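Local coordinates for hypothetical protein MTH1491 (Methanothermobacter thermautotrophicus, PDB 1L1S) that is of unknown function but belongs to the DsrE/DsrF-like family, whose characterised relatives take part in sulfur transfer, at residues S23-L28 and S60-Q65; R5-I10 and G98-R103. One frame throughout, in Å; residues are numbered along the deposited sequence.

Contact 1 (S23-L28 and S60-Q65)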
loop_
_atom_site.group_PDB
_atom_site.type_symbol
_atom_site.label_atom_id
_atom_site.label_comp_id
_atom_site.label_asym_id
_atom_site.label_seq_id
_atom_site.Cartn_x
_atom_site.Cartn_y
_atom_site.Cartn_z
ATOM N N SER A 23 14.140 3.408 -7.232
ATOM C CA SER A 23 15.079 2.492 -6.619
ATOM C C SER A 23 14.479 1.103 -6.517
ATOM O O SER A 23 15.147 0.114 -6.815
ATOM C CB SER A 23 15.467 2.981 -5.223
ATOM O OG SER A 23 16.019 1.913 -4.467
ATOM N N ASN A 24 13.220 1.024 -6.093
ATOM C CA ASN A 24 12.553 -0.273 -5.975
ATOM C C ASN A 24 12.433 -0.972 -7.338
ATOM O O ASN A 24 12.595 -2.188 -7.433
ATOM C CB ASN A 24 11.165 -0.105 -5.353
ATOM C CG ASN A 24 11.232 0.305 -3.894
ATOM O OD1 ASN A 24 12.251 0.122 -3.240
ATOM N ND2 ASN A 24 10.143 0.851 -3.377
ATOM N N VAL A 25 12.147 -0.212 -8.391
ATOM C CA VAL A 25 12.033 -0.803 -9.734
ATOM C C VAL A 25 13.370 -1.404 -10.192
ATOM O O VAL A 25 13.413 -2.516 -10.706
ATOM C CB VAL A 25 11.580 0.246 -10.775
ATOM C CG1 VAL A 25 11.788 -0.281 -12.197
ATOM C CG2 VAL A 25 10.101 0.583 -10.540
ATOM N N ARG A 26 14.456 -0.670 -9.993
ATOM C CA ARG A 26 15.773 -1.160 -10.380
ATOM C C ARG A 26 16.194 -2.356 -9.530
ATOM O O ARG A 26 16.707 -3.339 -10.050
ATOM C CB ARG A 26 16.803 -0.040 -10.260
ATOM C CG ARG A 26 16.672 1.003 -11.347
ATOM C CD ARG A 26 17.689 2.124 -11.199
ATOM N NE ARG A 26 17.608 3.035 -12.338
ATOM C CZ ARG A 26 17.630 4.361 -12.249
ATOM N NH1 ARG A 26 17.737 4.956 -11.069
ATOM N NH2 ARG A 26 17.516 5.096 -13.347
ATOM N N ASN A 27 15.963 -2.261 -8.224
ATOM C CA ASN A 27 16.305 -3.328 -7.282
ATOM C C ASN A 27 15.619 -4.619 -7.720
ATOM O O ASN A 27 16.233 -5.694 -7.779
ATOM C CB ASN A 27 15.836 -2.930 -5.874
ATOM C CG ASN A 27 16.192 -3.962 -4.798
ATOM O OD1 ASN A 27 16.466 -3.603 -3.647
ATOM N ND2 ASN A 27 16.165 -5.237 -5.156
ATOM N N LEU A 28 14.338 -4.491 -8.037
ATOM C CA LEU A 28 13.534 -5.611 -8.455
ATOM C C LEU A 28 14.080 -6.273 -9.720
ATOM O O LEU A 28 14.164 -7.494 -9.791
ATOM C CB LEU A 28 12.096 -5.142 -8.662
ATOM C CG LEU A 28 11.031 -6.219 -8.784
ATOM C CD1 LEU A 28 11.073 -7.132 -7.561
ATOM C CD2 LEU A 28 9.669 -5.562 -8.911
ATOM N N SER A 60 12.583 7.670 -18.886
ATOM C CA SER A 60 12.888 7.216 -20.243
ATOM C C SER A 60 13.816 6.006 -20.212
ATOM O O SER A 60 13.612 5.041 -20.947
ATOM C CB SER A 60 13.521 8.330 -21.076
ATOM O OG SER A 60 14.888 8.494 -20.743
ATOM N N GLU A 61 14.823 6.049 -19.348
ATOM C CA GLU A 61 15.754 4.935 -19.248
ATOM C C GLU A 61 15.077 3.618 -18.862
ATOM O O GLU A 61 15.316 2.593 -19.496
ATOM C CB GLU A 61 16.845 5.240 -18.232
ATOM C CG GLU A 61 17.712 4.039 -17.934
ATOM C CD GLU A 61 18.829 4.357 -16.971
ATOM O OE1 GLU A 61 19.641 3.447 -16.695
ATOM O OE2 GLU A 61 18.897 5.518 -16.494
ATOM N N LEU A 62 14.236 3.641 -17.826
ATOM C CA LEU A 62 13.555 2.416 -17.393
ATOM C C LEU A 62 12.569 1.903 -18.433
ATOM O O LEU A 62 12.291 0.701 -18.507
ATOM C CB LEU A 62 12.832 2.642 -16.059
ATOM C CG LEU A 62 13.772 2.790 -14.860
ATOM C CD1 LEU A 62 13.034 3.289 -13.635
ATOM C CD2 LEU A 62 14.411 1.460 -14.589
ATOM N N THR A 63 12.032 2.819 -19.226
ATOM C CA THR A 63 11.091 2.444 -20.267
ATOM C C THR A 63 11.861 1.598 -21.268
ATOM O O THR A 63 11.362 0.585 -21.760
ATOM C CB THR A 63 10.524 3.695 -20.980
ATOM O OG1 THR A 63 9.616 4.363 -20.102
ATOM C CG2 THR A 63 9.803 3.316 -22.282
ATOM N N GLY A 64 13.089 2.027 -21.554
ATOM C CA GLY A 64 13.923 1.306 -22.496
ATOM C C GLY A 64 14.257 -0.080 -21.982
ATOM O O GLY A 64 14.525 -0.995 -22.759
ATOM N N GLN A 65 14.234 -0.248 -20.666
ATOM C CA GLN A 65 14.545 -1.543 -20.086
ATOM C C GLN A 65 13.316 -2.434 -19.969
ATOM O O GLN A 65 13.375 -3.516 -19.388
ATOM C CB GLN A 65 15.212 -1.348 -18.725
ATOM C CG GLN A 65 16.541 -0.622 -18.837
ATOM C CD GLN A 65 17.081 -0.171 -17.497
ATOM O OE1 GLN A 65 16.367 0.436 -16.702
ATOM N NE2 GLN A 65 18.354 -0.451 -17.246
#
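With chi1 at 166°, V25 sets CG1 anti to its own backbone nitrogen and holds that methyl out toward L62, whose CG, turned anti to the carbonyl carbon, carries both its methyls to the same spot. V25 CG1 meets L62 CD2 at 4.0 Å and lies equally near L62 CD1, so one methyl of the valine abuts the fork of the leucine. The leucine is long enough to bridge two helices although the axes of the short segments come no closer than 11.8 Å, while the compact, beta-branched valine also touches I37 and V39 of the sheet. V67 touches both residues, and M29 packs on L62 as well. Segments 23-28 and 60-64, on helices 15-31 and 56-64, run side by side with 26° between their directions, as expected for neighbouring crossover helices on one face of a parallel alpha/beta sheet. Outside this apolar pair the arginine R26 does double duty. Its long aliphatic stem suits a place where the buried V25-L62 pair gives way to the partly exposed surface: R26 CG rests 4.0 Å from L62 CD2, and the chain, extended from CG to NE, carries the guanidinium beyond the leucine to E61. R26 NH2 and E61 OE2 form a long salt bridge of 3.5 Å, with the guanidinium and carboxylate planes turned 50° from each other. The same NH2 also pairs with D58, earlier on helix 56-64, so the two acids probably share and balance the guanidinium charge, D58 being the stronger partner.

Contact 2 (R5-I10 and G98-R103)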
loop_
_atom_site.group_PDB
_atom_site.type_symbol
_atom_site.label_atom_id
_atom_site.label_comp_id
_atom_site.label_asym_id
_atom_site.label_seq_id
_atom_site.Cartn_x
_atom_site.Cartn_y
_atom_site.Cartn_z
ATOM N N ARG A 5 5.259 -10.900 -12.245
ATOM C CA ARG A 5 4.546 -9.757 -12.801
ATOM C C ARG A 5 4.154 -8.856 -11.643
ATOM O O ARG A 5 3.496 -9.294 -10.689
ATOM C CB ARG A 5 3.294 -10.230 -13.532
ATOM C CG ARG A 5 3.567 -11.120 -14.737
ATOM C CD ARG A 5 2.255 -11.697 -15.234
ATOM N NE ARG A 5 1.631 -12.472 -14.170
ATOM C CZ ARG A 5 0.380 -12.915 -14.194
ATOM N NH1 ARG A 5 -0.399 -12.663 -15.238
ATOM N NH2 ARG A 5 -0.087 -13.607 -13.165
ATOM N N VAL A 6 4.540 -7.593 -11.729
ATOM C CA VAL A 6 4.244 -6.659 -10.659
ATOM C C VAL A 6 3.919 -5.255 -11.145
ATOM O O VAL A 6 4.525 -4.735 -12.086
ATOM C CB VAL A 6 5.438 -6.606 -9.653
ATOM C CG1 VAL A 6 6.724 -6.440 -10.394
ATOM C CG2 VAL A 6 5.266 -5.465 -8.652
ATOM N N VAL A 7 2.946 -4.646 -10.484
ATOM C CA VAL A 7 2.538 -3.296 -10.802
ATOM C C VAL A 7 2.747 -2.416 -9.568
ATOM O O VAL A 7 2.291 -2.753 -8.458
ATOM C CB VAL A 7 1.042 -3.250 -11.249
ATOM C CG1 VAL A 7 0.156 -3.890 -10.201
ATOM C CG2 VAL A 7 0.607 -1.814 -11.477
ATOM N N PHE A 8 3.465 -1.312 -9.766
ATOM C CA PHE A 8 3.728 -0.346 -8.701
ATOM C C PHE A 8 2.678 0.732 -8.740
ATOM O O PHE A 8 2.133 1.047 -9.795
ATOM C CB PHE A 8 5.091 0.312 -8.844
ATOM C CG PHE A 8 6.235 -0.576 -8.467
ATOM C CD1 PHE A 8 6.698 -1.537 -9.347
ATOM C CD2 PHE A 8 6.863 -0.431 -7.230
ATOM C CE1 PHE A 8 7.786 -2.352 -9.004
ATOM C CE2 PHE A 8 7.948 -1.233 -6.871
ATOM C CZ PHE A 8 8.411 -2.193 -7.759
ATOM N N HIS A 9 2.412 1.301 -7.577
ATOM C CA HIS A 9 1.396 2.329 -7.430
ATOM C C HIS A 9 2.001 3.545 -6.764
ATOM O O HIS A 9 2.565 3.444 -5.684
ATOM C CB HIS A 9 0.259 1.740 -6.584
ATOM C CG HIS A 9 -0.723 2.735 -6.052
ATOM N ND1 HIS A 9 -1.756 2.365 -5.216
ATOM C CD2 HIS A 9 -0.828 4.077 -6.205
ATOM C CE1 HIS A 9 -2.453 3.432 -4.875
ATOM N NE2 HIS A 9 -1.912 4.485 -5.460
ATOM N N ILE A 10 1.908 4.688 -7.428
ATOM C CA ILE A 10 2.396 5.929 -6.848
ATOM C C ILE A 10 1.382 7.038 -7.128
ATOM O O ILE A 10 0.936 7.206 -8.257
ATOM C CB ILE A 10 3.777 6.299 -7.407
ATOM C CG1 ILE A 10 4.333 7.498 -6.647
ATOM C CG2 ILE A 10 3.704 6.577 -8.909
ATOM C CD1 ILE A 10 5.749 7.830 -7.062
ATOM N N GLY A 98 -8.404 1.391 -11.701
ATOM C CA GLY A 98 -9.015 0.306 -12.449
ATOM C C GLY A 98 -7.947 -0.608 -13.042
ATOM O O GLY A 98 -8.044 -1.824 -12.942
ATOM N N HIS A 99 -6.922 -0.026 -13.655
ATOM C CA HIS A 99 -5.858 -0.826 -14.247
ATOM C C HIS A 99 -5.197 -1.676 -13.154
ATOM O O HIS A 99 -4.927 -2.856 -13.363
ATOM C CB HIS A 99 -4.809 0.058 -14.926
ATOM C CG HIS A 99 -3.776 -0.722 -15.682
ATOM N ND1 HIS A 99 -4.085 -1.484 -16.790
ATOM C CD2 HIS A 99 -2.450 -0.901 -15.461
ATOM C CE1 HIS A 99 -2.996 -2.099 -17.217
ATOM N NE2 HIS A 99 -1.990 -1.763 -16.429
ATOM N N ILE A 100 -4.950 -1.075 -11.992
ATOM C CA ILE A 100 -4.342 -1.798 -10.877
ATOM C C ILE A 100 -5.234 -2.971 -10.445
ATOM O O ILE A 100 -4.747 -4.082 -10.229
ATOM C CB ILE A 100 -4.104 -0.869 -9.668
ATOM C CG1 ILE A 100 -3.039 0.179 -10.011
ATOM C CG2 ILE A 100 -3.637 -1.676 -8.460
ATOM C CD1 ILE A 100 -2.802 1.217 -8.880
ATOM N N VAL A 101 -6.538 -2.735 -10.353
ATOM C CA VAL A 101 -7.448 -3.796 -9.954
ATOM C C VAL A 101 -7.489 -4.903 -11.000
ATOM O O VAL A 101 -7.495 -6.088 -10.660
ATOM C CB VAL A 101 -8.881 -3.256 -9.688
ATOM C CG1 VAL A 101 -9.870 -4.417 -9.550
ATOM C CG2 VAL A 101 -8.886 -2.421 -8.401
ATOM N N ARG A 102 -7.502 -4.529 -12.273
ATOM C CA ARG A 102 -7.518 -5.537 -13.334
ATOM C C ARG A 102 -6.241 -6.374 -13.253
ATOM O O ARG A 102 -6.271 -7.591 -13.337
ATOM C CB ARG A 102 -7.585 -4.876 -14.714
ATOM C CG ARG A 102 -8.884 -4.136 -15.002
ATOM C CD ARG A 102 -9.019 -3.855 -16.490
ATOM N NE ARG A 102 -10.330 -3.295 -16.808
ATOM C CZ ARG A 102 -10.642 -2.006 -16.711
ATOM N NH1 ARG A 102 -9.735 -1.127 -16.311
ATOM N NH2 ARG A 102 -11.868 -1.600 -17.004
ATOM N N ARG A 103 -5.115 -5.691 -13.094
ATOM C CA ARG A 103 -3.831 -6.362 -13.021
ATOM C C ARG A 103 -3.785 -7.341 -11.845
ATOM O O ARG A 103 -3.422 -8.503 -12.008
ATOM C CB ARG A 103 -2.727 -5.316 -12.899
ATOM C CG ARG A 103 -1.533 -5.578 -13.766
ATOM C CD ARG A 103 -1.578 -4.916 -15.155
ATOM N NE ARG A 103 -2.225 -5.727 -16.169
ATOM C CZ ARG A 103 -2.006 -5.621 -17.483
ATOM N NH1 ARG A 103 -1.142 -4.745 -17.973
ATOM N NH2 ARG A 103 -2.680 -6.384 -18.322
#
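I100 lays its terminal methyl over one face of the H9 imidazole, CD1 standing 4.2 Å from the ring centroid and 28° off the ring normal, a CH-pi contact. The methyl is displaced toward the root of the ring, with I100 CD1 3.8 Å from H9 CG. H9 presents this face because CG is anti to its backbone nitrogen (chi1 166°), and its ring is tethered at both nitrogens, ND1 bonding to the hydroxyl of Y110 and NE2 to D11. Held by two bonds, the imidazole can stay buried with its polar atoms satisfied while its face accepts an aliphatic neighbour. Two residues back along the strand, V7 points to the same side of the sheet. V7 CG2 approaches I100 CG1 at 4.4 Å, so the slim, unbranched end of the isoleucine spans from V7 to H9. The other methyl, V7 CG1, lies 4.2 Å from R103 CB: here arginine contributes the base of its chain, which then bends away, its guanidinium forming salt bridges to E38 through NH1 and to E106 through NH2. I100 also packs on I111 of the third subunit, so the contact adjoins a subunit interface. Segment 98-103 of helix 96-105 runs nearly antiparallel to segment 5-10, at 155°, meeting V7 and H9 with I100 and the base of R103, as is characteristic of a helix covering one face of a parallel beta sheet in a three-layer alpha/beta/alpha fold.

Overall arrangement
Contact 1 and contact 2 have centres about 16 Å apart and lie on opposite faces of the parallel sheet. Strand 4-10 ties them together: V7 and H9 face helix 96-105, whereas the alternate residues V6 and F8 point to the other side, V6 packing on L28 and F8 on N24, V25 and L28 of helix 15-31. Contact 1 is made entirely by chain lying between the two segments of contact 2: strand 4-10 comes first, then helices 15-31 and 56-64, and helix 96-105 follows near the C-terminus. Together they layer helices on both faces of one DsrE/DsrF-like alpha/beta domain, and residues of both segment pairs also meet neighbouring subunits of the trimer.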